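Side-chain contacts in hypothetic aldehyde deformylating oxygenase (Sulfolobus tokodaii, PDB 5V4T), which binds iron(III) within a ferritin-like helical bundle and probably works as an oxidoreductase of the aldehyde deformylating oxygenase type: residues A[22-26]-A[27-31]; A[47-50]-A[51-54]; A[55-58]-A[59-62]; A[66-70]-A[71-75]. All blocks are in the same frame, centred on the assembly; numbering follows the deposited sequence.

Helix 49-67 ties three of the four contacts together. Interaction 2 lies at its start, interaction 3 in its middle, where Glu57 binds the iron, and interaction 4 at its end, where the chain leaves the helix; the centres of interactions 2 and 4 are about 28 Å apart. Interactions 2 and 3 meet where Tyr49 OH comes 2.6 Å from Glu56 OE1, while Gln53 of interaction 2 lies about 4 Å from the iron, side chain to metal. Interaction 1, in the turn after helix 10-23, packs on interactions 3 and 4: Met29 CE is 3.6 Å from Phe61 CE2, and Ala26 CB is 3.8 Å from Thr74 CG2. Interaction 4 is remote from the metal.

Interaction 1: residues A[22-26]-A[27-31]; sequences HFYPA and SIMDR
Ile28 N donates to Pro25 O at 3.0 Å, closing a beta turn in which the chain reverses after helix 10-23 of this ferritin-like bundle. Met29 N is even nearer to the same oxygen but at too poor an angle to count as a hydrogen bond. Overlapping this turn, Pro25 is the centre of an inverse gamma turn, in which Ala26 N reaches back to Tyr24 O at 2.7 Å. Proline suits that place because its ring already fixes phi near the value needed and it has no N-H that would have to find a partner.

The side chains close over the bend in two ways. Pro25 offers its ring to two residues of the next turn, Ile28 and Met29, CB lying 4.3 Å from Ile28 CG1 and CG 4.2 Å from Met29 CB. Met29 then runs back to Tyr24 in a Met-aromatic contact: SD is 4.4 Å from the centroid of the Tyr24 ring and meets it obliquely. Its chi1 (66°, CG between the residue's own N and C) and extended chi2 (-168°) carry SD to the ring, and the bend at chi3 (-48°) lays CE against Tyr24. With an alanine at Met29, the Tyr24 ring is likely to lose its sulfur neighbour and a gap to open beside Phe61 of helix 49-67, on which the methionine also packs. On the polar side, Ser27 OG is hydrogen-bonded to Val76 O, which ties the turn to the loop before helix 80-93. The terminal methyl completes the grip on the tyrosine, with Met29 CE 3.9 Å from Tyr24 CE1.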
loop_
_atom_site.group_PDB
_atom_site.type_symbol
_atom_site.label_atom_id
_atom_site.label_comp_id
_atom_site.label_asym_id
_atom_site.label_seq_id
_atom_site.Cartn_x
_atom_site.Cartn_y
_atom_site.Cartn_z
ATOM N N HIS A 22 -0.666 -4.124 6.521
ATOM C CA HIS A 22 -0.086 -2.959 5.819
ATOM C C HIS A 22 -1.133 -2.188 5.032
ATOM O O HIS A 22 -1.013 -0.985 4.869
ATOM C CB HIS A 22 1.083 -3.350 4.905
ATOM C CG HIS A 22 2.291 -3.838 5.642
ATOM N ND1 HIS A 22 2.284 -4.961 6.457
ATOM C CD2 HIS A 22 3.582 -3.424 5.588
ATOM C CE1 HIS A 22 3.503 -5.154 6.936
ATOM N NE2 HIS A 22 4.311 -4.249 6.401
ATOM N N PHE A 23 -2.157 -2.871 4.572
ATOM C CA PHE A 23 -3.297 -2.187 3.941
ATOM C C PHE A 23 -4.357 -1.737 4.905
ATOM O O PHE A 23 -5.157 -0.838 4.589
ATOM C CB PHE A 23 -3.945 -3.120 2.912
ATOM C CG PHE A 23 -3.000 -3.511 1.825
ATOM C CD1 PHE A 23 -2.108 -4.560 1.968
ATOM C CD2 PHE A 23 -2.943 -2.780 0.641
ATOM C CE1 PHE A 23 -1.201 -4.897 0.982
ATOM C CE2 PHE A 23 -2.017 -3.112 -0.336
ATOM C CZ PHE A 23 -1.141 -4.171 -0.165
ATOM N N TYR A 24 -4.404 -2.366 6.060
ATOM C CA TYR A 24 -5.411 -2.085 7.087
ATOM C C TYR A 24 -4.771 -2.250 8.473
ATOM O O TYR A 24 -4.941 -3.284 9.133
ATOM C CB TYR A 24 -6.614 -3.029 6.878
ATOM C CG TYR A 24 -7.752 -2.737 7.833
ATOM C CD1 TYR A 24 -8.430 -1.523 7.764
ATOM C CD2 TYR A 24 -8.111 -3.637 8.810
ATOM C CE1 TYR A 24 -9.454 -1.226 8.646
ATOM C CE2 TYR A 24 -9.138 -3.340 9.720
ATOM C CZ TYR A 24 -9.802 -2.147 9.616
ATOM O OH TYR A 24 -10.832 -1.834 10.484
ATOM N N PRO A 25 -3.997 -1.232 8.924
ATOM C CA PRO A 25 -3.151 -1.363 10.114
ATOM C C PRO A 25 -3.936 -1.235 11.419
ATOM O O PRO A 25 -3.821 -0.226 12.144
ATOM C CB PRO A 25 -2.139 -0.223 9.940
ATOM C CG PRO A 25 -2.899 0.832 9.171
ATOM C CD PRO A 25 -3.691 0.014 8.177
ATOM N N ALA A 26 -4.774 -2.228 11.665
ATOM C CA ALA A 26 -5.758 -2.176 12.711
ATOM C C ALA A 26 -5.137 -1.938 14.078
ATOM O O ALA A 26 -5.753 -1.257 14.859
ATOM C CB ALA A 26 -6.579 -3.469 12.736
ATOM N N SER A 27 -3.946 -2.475 14.357
ATOM C CA SER A 27 -3.295 -2.302 15.668
ATOM C C SER A 27 -2.944 -0.839 15.966
ATOM O O SER A 27 -2.798 -0.455 17.132
ATOM C CB SER A 27 -2.017 -3.138 15.767
ATOM O OG SER A 27 -1.000 -2.654 14.867
ATOM N N ILE A 28 -2.786 -0.014 14.944
ATOM C CA ILE A 28 -2.366 1.365 15.181
ATOM C C ILE A 28 -3.013 2.449 14.330
ATOM O O ILE A 28 -2.495 3.568 14.277
ATOM C CB ILE A 28 -0.849 1.521 15.046
ATOM C CG1 ILE A 28 -0.385 0.995 13.689
ATOM C CG2 ILE A 28 -0.123 0.852 16.211
ATOM C CD1 ILE A 28 0.999 1.473 13.339
ATOM N N MET A 29 -4.142 2.174 13.693
ATOM C CA MET A 29 -4.669 3.149 12.722
ATOM C C MET A 29 -5.196 4.461 13.344
ATOM O O MET A 29 -5.141 5.538 12.678
ATOM C CB MET A 29 -5.716 2.517 11.798
ATOM C CG MET A 29 -7.008 2.076 12.444
ATOM S SD MET A 29 -7.860 1.067 11.212
ATOM C CE MET A 29 -7.746 2.063 9.729
ATOM N N ASP A 30 -5.683 4.388 14.598
ATOM C CA ASP A 30 -6.026 5.628 15.379
ATOM C C ASP A 30 -4.915 6.684 15.407
ATOM O O ASP A 30 -5.189 7.885 15.533
ATOM C CB ASP A 30 -6.380 5.276 16.816
ATOM C CG ASP A 30 -7.767 4.664 16.945
ATOM O OD1 ASP A 30 -8.385 4.290 15.912
ATOM O OD2 ASP A 30 -8.246 4.559 18.091
ATOM N N ARG A 31 -3.658 6.240 15.322
ATOM C CA ARG A 31 -2.508 7.170 15.211
ATOM C C ARG A 31 -2.683 8.212 14.101
ATOM O O ARG A 31 -2.268 9.376 14.226
ATOM C CB ARG A 31 -1.196 6.396 14.979
ATOM C CG ARG A 31 0.055 7.251 14.995
ATOM C CD ARG A 31 1.280 6.359 14.765
ATOM N NE ARG A 31 2.520 7.096 14.786
ATOM C CZ ARG A 31 3.324 7.239 15.836
ATOM N NH1 ARG A 31 3.036 6.722 17.014
ATOM N NH2 ARG A 31 4.436 7.922 15.707
#

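Interaction 2: residues A[47-50]-A[51-54]; sequences ANYS and LQQV
The Tyr49 ring packs closely on the aliphatic stem of Gln52, a residue that itself faces solvent, in the first turn of helix 49-67. The stem passes obliquely over one face of the phenol ring, CB making a CH-pi contact 4.2 Å from the ring centroid and CD coming 3.7 Å from Tyr49 CE1. Tyr49 has its CG opposite its backbone N (chi1 -169°), which swings the ring along the helix; Gln53 crosses it at about a right angle, CB 4.0 Å from Tyr49 CE2. Tyrosine suits the place because its flat ring carries this packing while OH reaches Arg147 NE. Gln52 likewise has a greasy stem and an amide whose NE2 bonds Glu56 OE2. Inward, the packing is tight: small, buried Ser50 fits against helix 34-46, where its OG is hydrogen-bonded to Ala43 O. Gln53 N donates to Tyr49 O at 2.8 Å, and Val54 N to Ser50 O at 3.0 Å.

The outer side is looser. Leu51 CD1 rests 3.7 Å from Ala47 CA, at the exposed bend between helices, and the bond from Leu51 N to Asn48 O is weak at 3.4 Å.

Gln53 points inward, OE1 bonded to His107 NE2 and NE2 weakly to the iron ligand Glu111. The arrangement is that of a helix start leading into the second shell of a ferritin-like iron site.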
loop_
_atom_site.group_PDB
_atom_site.type_symbol
_atom_site.label_atom_id
_atom_site.label_comp_id
_atom_site.label_asym_id
_atom_site.label_seq_id
_atom_site.Cartn_x
_atom_site.Cartn_y
_atom_site.Cartn_z
ATOM N N ALA A 47 -11.220 17.639 -6.538
ATOM C CA ALA A 47 -12.602 17.295 -6.993
ATOM C C ALA A 47 -12.750 16.611 -8.319
ATOM O O ALA A 47 -13.744 16.827 -9.028
ATOM C CB ALA A 47 -13.515 18.529 -6.946
ATOM N N ASN A 48 -11.771 15.816 -8.686
ATOM C CA ASN A 48 -11.939 15.011 -9.938
ATOM C C ASN A 48 -11.979 13.516 -9.571
ATOM O O ASN A 48 -12.787 13.100 -8.699
ATOM C CB ASN A 48 -10.921 15.331 -11.018
ATOM C CG ASN A 48 -9.504 15.356 -10.538
ATOM O OD1 ASN A 48 -8.620 15.723 -11.322
ATOM N ND2 ASN A 48 -9.236 14.951 -9.255
ATOM N N TYR A 49 -11.069 12.720 -10.117
ATOM C CA TYR A 49 -10.974 11.338 -9.634
ATOM C C TYR A 49 -10.612 11.277 -8.129
ATOM O O TYR A 49 -10.776 10.204 -7.511
ATOM C CB TYR A 49 -9.872 10.603 -10.410
ATOM C CG TYR A 49 -9.867 9.109 -10.175
ATOM C CD1 TYR A 49 -10.841 8.309 -10.771
ATOM C CD2 TYR A 49 -8.990 8.496 -9.282
ATOM C CE1 TYR A 49 -10.880 6.947 -10.534
ATOM C CE2 TYR A 49 -9.048 7.127 -9.059
ATOM C CZ TYR A 49 -9.996 6.376 -9.671
ATOM O OH TYR A 49 -10.047 5.013 -9.443
ATOM N N SER A 50 -10.076 12.361 -7.523
ATOM C CA SER A 50 -9.639 12.291 -6.143
ATOM C C SER A 50 -10.754 11.829 -5.181
ATOM O O SER A 50 -10.538 11.092 -4.223
ATOM C CB SER A 50 -9.107 13.662 -5.679
ATOM O OG SER A 50 -10.139 14.578 -5.722
ATOM N N LEU A 51 -11.991 12.224 -5.475
ATOM C CA LEU A 51 -13.092 11.809 -4.632
ATOM C C LEU A 51 -13.394 10.283 -4.780
ATOM O O LEU A 51 -13.665 9.649 -3.783
ATOM C CB LEU A 51 -14.356 12.632 -5.058
ATOM C CG LEU A 51 -14.228 14.169 -4.863
ATOM C CD1 LEU A 51 -15.187 14.889 -5.776
ATOM C CD2 LEU A 51 -14.451 14.532 -3.457
ATOM N N GLN A 52 -13.313 9.772 -5.994
ATOM C CA GLN A 52 -13.429 8.338 -6.241
ATOM C C GLN A 52 -12.276 7.611 -5.554
ATOM O O GLN A 52 -12.468 6.566 -4.950
ATOM C CB GLN A 52 -13.510 8.048 -7.709
ATOM C CG GLN A 52 -13.660 6.563 -7.944
ATOM C CD GLN A 52 -14.272 6.221 -9.242
ATOM O OE1 GLN A 52 -14.955 7.015 -9.867
ATOM N NE2 GLN A 52 -14.001 5.002 -9.690
ATOM N N GLN A 53 -11.086 8.154 -5.637
ATOM C CA GLN A 53 -9.972 7.484 -4.928
ATOM C C GLN A 53 -10.172 7.334 -3.438
ATOM O O GLN A 53 -9.954 6.311 -2.832
ATOM C CB GLN A 53 -8.619 8.154 -5.227
ATOM C CG GLN A 53 -7.493 7.423 -4.472
ATOM C CD GLN A 53 -6.114 7.953 -4.795
ATOM O OE1 GLN A 53 -5.950 9.058 -5.338
ATOM N NE2 GLN A 53 -5.118 7.216 -4.312
ATOM N N VAL A 54 -10.623 8.418 -2.793
ATOM C CA VAL A 54 -10.851 8.312 -1.361
ATOM C C VAL A 54 -11.937 7.290 -1.045
ATOM O O VAL A 54 -11.806 6.513 -0.094
ATOM C CB VAL A 54 -11.266 9.714 -0.812
ATOM C CG1 VAL A 54 -12.001 9.605 0.538
ATOM C CG2 VAL A 54 -10.047 10.582 -0.726
#

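Interaction 3: residues A[55-58]-A[59-62]; sequences IEEI and EHFD. With FE (Fe (III) ion), chain C.
The iron site of the ferritin-like bundle takes one ligand from this middle turn of helix 49-67, where Glu57 and His60 are joined at most through water. Glu57 binds through one oxygen, OE2 lying 2.0 Å from the iron; Glu111, Glu145 and His148 also bind the metal. The bend at chi2 (-67°) sets the carboxylate, which stands out from the helix, so that OE2 meets the iron. Its OE1, 3.4 Å from the iron, accepts a hydrogen bond of 2.9 Å from water 2, itself a ligand at 2.1 Å.

His60 stands one turn on, its ring plane 68° from the carboxylate. ND1 meets water 1 at 2.6 Å in the ring plane, and NE2 is hydrogen-bonded to Asp144, so both nitrogens are engaged and the ring rotation is set. Water 1 also lies 3.3 Å from Glu57 OE1, a longer and less certain bond. Glu56 O lies over one ring face, 3.0 Å from His60 CD2, while accepting the bond from His60 N. Glu56 itself turns to His148 NE2 and Arg147, placing it in the second shell.

Because Glu57 is monodentate, its second oxygen can hold the iron-bound water, so one carboxylate is likely to position both the metal and a ligand of that metal.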
loop_
_atom_site.group_PDB
_atom_site.type_symbol
_atom_site.label_atom_id
_atom_site.label_comp_id
_atom_site.label_asym_id
_atom_site.label_seq_id
_atom_site.Cartn_x
_atom_site.Cartn_y
_atom_site.Cartn_z
ATOM N N ILE A 55 -13.007 7.279 -1.814
ATOM C CA ILE A 55 -14.053 6.240 -1.617
ATOM C C ILE A 55 -13.473 4.841 -1.805
ATOM O O ILE A 55 -13.760 3.954 -1.018
ATOM C CB ILE A 55 -15.242 6.492 -2.539
ATOM C CG1 ILE A 55 -16.000 7.713 -1.956
ATOM C CG2 ILE A 55 -16.138 5.291 -2.632
ATOM C CD1 ILE A 55 -16.775 8.395 -3.019
ATOM N N GLU A 56 -12.617 4.669 -2.820
ATOM C CA GLU A 56 -12.002 3.381 -3.078
ATOM C C GLU A 56 -11.094 2.966 -1.953
ATOM O O GLU A 56 -11.074 1.811 -1.561
ATOM C CB GLU A 56 -11.278 3.321 -4.424
ATOM C CG GLU A 56 -12.249 3.291 -5.570
ATOM C CD GLU A 56 -11.685 3.490 -6.919
ATOM O OE1 GLU A 56 -10.579 4.062 -7.071
ATOM O OE2 GLU A 56 -12.458 3.182 -7.879
ATOM N N GLU A 57 -10.359 3.895 -1.357
ATOM C CA GLU A 57 -9.518 3.541 -0.231
ATOM C C GLU A 57 -10.365 3.070 0.981
ATOM O O GLU A 57 -9.978 2.151 1.695
ATOM C CB GLU A 57 -8.635 4.679 0.193
ATOM C CG GLU A 57 -7.691 5.227 -0.860
ATOM C CD GLU A 57 -6.589 4.246 -1.289
ATOM O OE1 GLU A 57 -6.253 3.414 -0.462
ATOM O OE2 GLU A 57 -6.034 4.408 -2.383
ATOM N N ILE A 58 -11.498 3.714 1.219
ATOM C CA ILE A 58 -12.412 3.256 2.227
ATOM C C ILE A 58 -12.931 1.884 1.909
ATOM O O ILE A 58 -13.023 1.047 2.778
ATOM C CB ILE A 58 -13.601 4.202 2.411
ATOM C CG1 ILE A 58 -13.037 5.491 2.898
ATOM C CG2 ILE A 58 -14.563 3.635 3.400
ATOM C CD1 ILE A 58 -14.012 6.652 2.873
ATOM N N GLU A 59 -13.330 1.658 0.684
ATOM C CA GLU A 59 -13.711 0.306 0.291
ATOM C C GLU A 59 -12.662 -0.773 0.537
ATOM O O GLU A 59 -12.983 -1.926 0.957
ATOM C CB GLU A 59 -14.090 0.322 -1.192
ATOM C CG GLU A 59 -15.366 1.042 -1.469
ATOM C CD GLU A 59 -15.738 1.062 -2.887
ATOM O OE1 GLU A 59 -14.862 1.145 -3.805
ATOM O OE2 GLU A 59 -16.955 0.900 -3.127
ATOM N N HIS A 60 -11.394 -0.420 0.286
ATOM C CA HIS A 60 -10.292 -1.360 0.573
ATOM C C HIS A 60 -10.211 -1.674 2.058
ATOM O O HIS A 60 -10.180 -2.866 2.480
ATOM C CB HIS A 60 -8.980 -0.855 0.044
ATOM C CG HIS A 60 -8.974 -0.615 -1.423
ATOM N ND1 HIS A 60 -7.888 -0.053 -2.043
ATOM C CD2 HIS A 60 -9.895 -0.831 -2.384
ATOM C CE1 HIS A 60 -8.153 0.097 -3.329
ATOM N NE2 HIS A 60 -9.352 -0.386 -3.566
ATOM N N PHE A 61 -10.309 -0.636 2.896
ATOM C CA PHE A 61 -10.324 -0.840 4.356
ATOM C C PHE A 61 -11.445 -1.711 4.738
ATOM O O PHE A 61 -11.276 -2.654 5.547
ATOM C CB PHE A 61 -10.549 0.481 5.069
ATOM C CG PHE A 61 -9.323 1.274 5.309
ATOM C CD1 PHE A 61 -8.090 0.995 4.694
ATOM C CD2 PHE A 61 -9.441 2.400 6.112
ATOM C CE1 PHE A 61 -6.993 1.788 4.924
ATOM C CE2 PHE A 61 -8.342 3.197 6.349
ATOM C CZ PHE A 61 -7.118 2.892 5.751
ATOM N N ASP A 62 -12.600 -1.453 4.168
ATOM C CA ASP A 62 -13.792 -2.239 4.525
ATOM C C ASP A 62 -13.641 -3.706 4.110
ATOM O O ASP A 62 -14.107 -4.583 4.800
ATOM C CB ASP A 62 -15.060 -1.642 3.978
ATOM C CG ASP A 62 -15.410 -0.306 4.666
ATOM O OD1 ASP A 62 -14.874 -0.041 5.769
ATOM O OD2 ASP A 62 -16.124 0.505 4.062
HETATM FE FE FE C . -4.804 3.269 -3.493
HETATM O O HOH W 1 -5.686 0.196 -0.718
HETATM O O HOH W 2 -3.871 2.552 -1.791
#

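Interaction 4: residues A[66-70]-A[71-75]; sequences EYFKE and DPLTT
Packing between Phe68 and Leu73 dominates this contact, in which the chain leaves helix 49-67 and folds back on itself. Leu73 CD2 sits over one face of the phenyl ring in a CH-pi contact, 3.9 Å from the centroid, while its other methyl, CD1, lies 3.8 Å from Phe68 CD2 nearer the rim. The opposite face takes Tyr67 CD2, 3.6 Å above the ring centre, so the phenylalanine is clamped between its predecessor and a residue five places on. The ring is brought under Leu73 because CG of Phe68 lies opposite its own carbonyl carbon (chi1 -70°). A serine in place of Phe68 would probably leave Leu73 without its aromatic floor and open a gap against Lys17 and Ser20 of helix 10-23, on which the ring also rests.

The hydrogen bonding is that of a type I beta turn from Phe68 to Asp71. Asp71 N donates to Phe68 O at 3.0 Å. Pro72 follows with no N-H to give, which suits a chain turning out of helical form, and instead its CA makes a C-H...O contact of 3.2 Å with Phe68 O.

Charges complete the contact. Asp71 OD1 forms a salt bridge with Lys17 NZ, and OD2 is hydrogen-bonded to Trp5 NE1, so both carboxylate oxygens are held. Since Pro72 O and Thr75 OG1 bond the same ammonium group, one lysine gathers three points of the loop, at Asp71, Pro72 and Thr75, and its positive charge is likely to be largely balanced by Asp71, pinning the loop to helix 10-23.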
loop_
_atom_site.group_PDB
_atom_site.type_symbol
_atom_site.label_atom_id
_atom_site.label_comp_id
_atom_site.label_asym_id
_atom_site.label_seq_id
_atom_site.Cartn_x
_atom_site.Cartn_y
_atom_site.Cartn_z
ATOM N N GLU A 66 -13.855 -6.559 6.999
ATOM C CA GLU A 66 -14.854 -7.608 6.893
ATOM C C GLU A 66 -14.257 -8.986 6.760
ATOM O O GLU A 66 -14.705 -9.939 7.382
ATOM C CB GLU A 66 -15.773 -7.366 5.698
ATOM C CG GLU A 66 -16.683 -6.145 5.883
ATOM C CD GLU A 66 -17.557 -6.220 7.153
ATOM O OE1 GLU A 66 -17.986 -7.351 7.560
ATOM O OE2 GLU A 66 -17.815 -5.136 7.748
ATOM N N TYR A 67 -13.209 -9.120 5.945
ATOM C CA TYR A 67 -12.625 -10.401 5.749
ATOM C C TYR A 67 -12.068 -10.983 7.062
ATOM O O TYR A 67 -12.181 -12.200 7.272
ATOM C CB TYR A 67 -11.486 -10.357 4.702
ATOM C CG TYR A 67 -11.062 -11.729 4.247
ATOM C CD1 TYR A 67 -11.719 -12.379 3.218
ATOM C CD2 TYR A 67 -10.048 -12.432 4.928
ATOM C CE1 TYR A 67 -11.350 -13.675 2.819
ATOM C CE2 TYR A 67 -9.688 -13.740 4.547
ATOM C CZ TYR A 67 -10.351 -14.352 3.487
ATOM O OH TYR A 67 -9.990 -15.635 3.159
ATOM N N PHE A 68 -11.422 -10.139 7.845
ATOM C CA PHE A 68 -10.707 -10.581 9.046
ATOM C C PHE A 68 -11.521 -10.394 10.344
ATOM O O PHE A 68 -10.948 -10.502 11.433
ATOM C CB PHE A 68 -9.355 -9.928 9.141
ATOM C CG PHE A 68 -8.400 -10.436 8.085
ATOM C CD1 PHE A 68 -7.917 -11.724 8.113
ATOM C CD2 PHE A 68 -8.032 -9.623 7.023
ATOM C CE1 PHE A 68 -7.038 -12.202 7.147
ATOM C CE2 PHE A 68 -7.122 -10.097 6.049
ATOM C CZ PHE A 68 -6.609 -11.347 6.119
ATOM N N LYS A 69 -12.816 -10.172 10.201
ATOM C CA LYS A 69 -13.732 -10.201 11.401
ATOM C C LYS A 69 -13.362 -11.344 12.362
ATOM O O LYS A 69 -13.297 -11.158 13.568
ATOM C CB LYS A 69 -15.191 -10.435 10.956
ATOM C CG LYS A 69 -15.928 -9.240 10.383
ATOM C CD LYS A 69 -15.700 -8.012 11.236
ATOM C CE LYS A 69 -16.643 -6.882 10.903
ATOM N NZ LYS A 69 -16.093 -5.688 11.575
ATOM N N GLU A 70 -13.159 -12.530 11.786
ATOM C CA GLU A 70 -12.922 -13.798 12.513
ATOM C C GLU A 70 -11.471 -14.211 12.708
ATOM O O GLU A 70 -11.138 -15.342 13.150
ATOM C CB GLU A 70 -13.776 -14.886 11.872
ATOM C CG GLU A 70 -15.254 -14.483 11.944
ATOM C CD GLU A 70 -16.223 -15.519 11.409
ATOM O OE1 GLU A 70 -15.789 -16.460 10.721
ATOM O OE2 GLU A 70 -17.446 -15.400 11.687
ATOM N N ASP A 71 -10.575 -13.300 12.379
ATOM C CA ASP A 71 -9.165 -13.508 12.628
ATOM C C ASP A 71 -8.550 -12.118 12.569
ATOM O O ASP A 71 -7.805 -11.781 11.661
ATOM C CB ASP A 71 -8.569 -14.495 11.655
ATOM C CG ASP A 71 -7.210 -15.036 12.079
ATOM O OD1 ASP A 71 -6.636 -14.583 13.107
ATOM O OD2 ASP A 71 -6.712 -15.945 11.389
ATOM N N PRO A 72 -8.827 -11.292 13.586
ATOM C CA PRO A 72 -8.539 -9.873 13.398
ATOM C C PRO A 72 -7.078 -9.474 13.317
ATOM O O PRO A 72 -6.180 -10.157 13.798
ATOM C CB PRO A 72 -9.242 -9.196 14.594
ATOM C CG PRO A 72 -10.203 -10.218 15.133
ATOM C CD PRO A 72 -9.653 -11.558 14.786
ATOM N N LEU A 73 -6.849 -8.352 12.628
ATOM C CA LEU A 73 -5.536 -7.850 12.347
ATOM C C LEU A 73 -4.955 -6.994 13.470
ATOM O O LEU A 73 -3.861 -6.464 13.362
ATOM C CB LEU A 73 -5.562 -7.028 11.037
ATOM C CG LEU A 73 -5.993 -7.788 9.757
ATOM C CD1 LEU A 73 -5.877 -6.871 8.531
ATOM C CD2 LEU A 73 -5.170 -9.032 9.534
ATOM N N THR A 74 -5.727 -6.828 14.521
ATOM C CA THR A 74 -5.238 -6.108 15.719
ATOM C C THR A 74 -4.064 -6.829 16.366
ATOM O O THR A 74 -3.277 -6.230 17.048
ATOM C CB THR A 74 -6.402 -5.919 16.685
ATOM O OG1 THR A 74 -7.121 -7.150 16.823
ATOM C CG2 THR A 74 -7.330 -4.883 16.138
ATOM N N THR A 75 -3.897 -8.109 16.080
ATOM C CA THR A 75 -2.752 -8.867 16.597
ATOM C C THR A 75 -1.424 -8.490 15.894
ATOM O O THR A 75 -0.345 -8.930 16.308
ATOM C CB THR A 75 -2.970 -10.401 16.490
ATOM O OG1 THR A 75 -2.777 -10.870 15.136
ATOM C CG2 THR A 75 -4.358 -10.789 16.984
#